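Local coordinates for 1,4-dihydroxy-2-naphthoyl-CoA hydrolase (PDB 1VH5), which hydrolyses 1,4-dihydroxy-2-naphthoyl-CoA to 1,4-dihydroxy-2-naphthoate and CoA in menaquinone biosynthesis, and also acts on a wide range of other acyl-CoA thioesters, at residues Cys75-Gly78 / Glu79-Val82. Residues are numbered along the deposited sequence; the frame is centred on the assembly and turned at random.
Sequences CTEG and EQKV
Two hydrogen bonds tie Glu-77 to Gln-80. In the backbone one, Gln-80 N reaches Glu-77 O at 3.2 Å and closes a type II' beta turn, with Gly-78 and Glu-79 at its corners. The other bond comes from the side chain: Gln-80 OE1 accepts Glu-77 N at 3.0 Å, almost straight at the hydrogen (171°), the donor a little tilted from the amide carbonyl plane. With CG beside its own backbone N (chi1 -74°) and the chain extended beyond it, the Gln-80 side chain lies beside that of Glu-77, pointing the same way, amide and carboxylate planes 87° apart. Gln-80 CG passes 3.3 Å from Glu-77 O. Gly-78 has the positive phi of the first corner, which favours glycine, and a CB there would come too close to Glu-79 N. This turn links helix 57-74, the long helix of the hotdog fold, to strand 81-91. An alanine in place of Gln-80 would probably leave Glu-77 N without its side-chain acceptor. Van der Waals contacts join Thr-76 to the residues after the turn. Gln-80 OE1 lies against Thr-76 CB (3.4 Å). The Thr-76 and Val-82 side chains cross at an angle, methyl to methyl, CG2 to CG1 (3.7 Å). Other partners take the polar ends: Thr-76 OG1 is hydrogen-bonded to Tyr-73 O and Arg-7 NH1, and Glu-77 OE2 forms a salt bridge with Lys-6 NZ.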
ATOM      1  N   CYS A  75      10.460   5.809 -18.342  1.00 13.46           N
ATOM      2  CA  CYS A  75      10.125   5.294 -19.675  1.00 14.53           C
ATOM      3  C   CYS A  75       9.288   6.303 -20.465  1.00 14.84           C
ATOM      4  O   CYS A  75       8.711   5.955 -21.504  1.00 16.61           O
ATOM      5  CB  CYS A  75       9.433   3.931 -19.610  1.00 14.67           C
ATOM      6  SG  CYS A  75      10.540   2.631 -18.999  1.00 14.68           S
ATOM      7  N   THR A  76       9.208   7.535 -19.966  1.00 14.45           N
ATOM      8  CA  THR A  76       8.584   8.638 -20.726  1.00 15.05           C
ATOM      9  C   THR A  76       9.654   9.664 -21.062  1.00 14.35           C
ATOM     10  O   THR A  76      10.810   9.537 -20.625  1.00 15.86           O
ATOM     11  CB  THR A  76       7.422   9.327 -19.950  1.00 15.99           C
ATOM     12  OG1 THR A  76       7.946   9.986 -18.778  1.00 14.86           O
ATOM     13  CG2 THR A  76       6.353   8.331 -19.506  1.00 17.07           C
ATOM     14  N   GLU A  77       9.276  10.694 -21.815  1.00 15.65           N
ATOM     15  CA  GLU A  77      10.270  11.699 -22.193  1.00 16.69           C
ATOM     16  C   GLU A  77       9.738  13.127 -22.126  1.00 18.03           C
ATOM     17  O   GLU A  77       8.525  13.347 -22.083  1.00 18.31           O
ATOM     18  CB  GLU A  77      10.906  11.360 -23.554  1.00 17.40           C
ATOM     19  CG  GLU A  77       9.944  11.251 -24.729  1.00 18.78           C
ATOM     20  CD  GLU A  77      10.673  10.732 -25.971  1.00 19.50           C
ATOM     21  OE1 GLU A  77      11.469  11.502 -26.525  1.00 19.97           O
ATOM     22  OE2 GLU A  77      10.451   9.582 -26.394  1.00 20.00           O
ATOM     23  N   GLY A  78      10.652  14.098 -22.079  1.00 20.52           N
ATOM     24  CA  GLY A  78      10.278  15.501 -21.926  1.00 21.67           C
ATOM     25  C   GLY A  78       9.395  15.773 -20.713  1.00 22.37           C
ATOM     26  O   GLY A  78       9.693  15.327 -19.620  1.00 23.42           O
ATOM     27  N   GLU A  79       8.314  16.513 -20.906  1.00 22.49           N
ATOM     28  CA  GLU A  79       7.442  16.878 -19.791  1.00 23.27           C
ATOM     29  C   GLU A  79       6.323  15.855 -19.544  1.00 22.45           C
ATOM     30  O   GLU A  79       5.396  16.128 -18.779  1.00 22.53           O
ATOM     31  CB  GLU A  79       6.832  18.272 -19.991  1.00 24.23           C
ATOM     32  CG  GLU A  79       7.836  19.412 -20.078  1.00 28.88           C
ATOM     33  CD  GLU A  79       8.744  19.504 -18.862  1.00 34.09           C
ATOM     34  OE1 GLU A  79       9.975  19.362 -19.023  1.00 35.84           O
ATOM     35  OE2 GLU A  79       8.237  19.717 -17.729  1.00 37.52           O
ATOM     36  N   GLN A  80       6.375  14.711 -20.222  1.00 20.25           N
ATOM     37  CA  GLN A  80       5.439  13.616 -19.963  1.00 19.17           C
ATOM     38  C   GLN A  80       5.596  13.128 -18.543  1.00 18.14           C
ATOM     39  O   GLN A  80       6.672  13.239 -17.926  1.00 18.02           O
ATOM     40  CB  GLN A  80       5.715  12.434 -20.874  1.00 19.06           C
ATOM     41  CG  GLN A  80       5.281  12.661 -22.290  1.00 19.26           C
ATOM     42  CD  GLN A  80       5.573  11.470 -23.165  1.00 18.40           C
ATOM     43  OE1 GLN A  80       6.526  10.715 -22.929  1.00 17.66           O
ATOM     44  NE2 GLN A  80       4.820  11.349 -24.225  1.00 22.87           N
ATOM     45  N   LYS A  81       4.501  12.609 -18.010  1.00 18.64           N
ATOM     46  CA  LYS A  81       4.513  12.012 -16.686  1.00 18.01           C
ATOM     47  C   LYS A  81       3.609  10.786 -16.707  1.00 16.70           C
ATOM     48  O   LYS A  81       2.920  10.511 -17.698  1.00 17.29           O
ATOM     49  CB  LYS A  81       4.011  13.024 -15.637  1.00 20.71           C
ATOM     50  CG  LYS A  81       4.751  14.371 -15.571  1.00 24.29           C
ATOM     51  CD  LYS A  81       4.183  15.188 -14.427  1.00 28.96           C
ATOM     52  CE  LYS A  81       4.716  16.615 -14.429  1.00 32.01           C
ATOM     53  NZ  LYS A  81       4.944  17.115 -13.045  1.00 34.29           N
ATOM     54  N   VAL A  82       3.635  10.031 -15.611  1.00 15.70           N
ATOM     55  CA  VAL A  82       2.702   8.912 -15.455  1.00 15.65           C
ATOM     56  C   VAL A  82       1.859   9.089 -14.215  1.00 15.86           C
ATOM     57  O   VAL A  82       2.314   9.695 -13.230  1.00 17.05           O
ATOM     58  CB  VAL A  82       3.390   7.513 -15.425  1.00 16.15           C
ATOM     59  CG1 VAL A  82       4.273   7.311 -16.669  1.00 16.82           C
ATOM     60  CG2 VAL A  82       4.213   7.290 -14.177  1.00 15.36           C
TER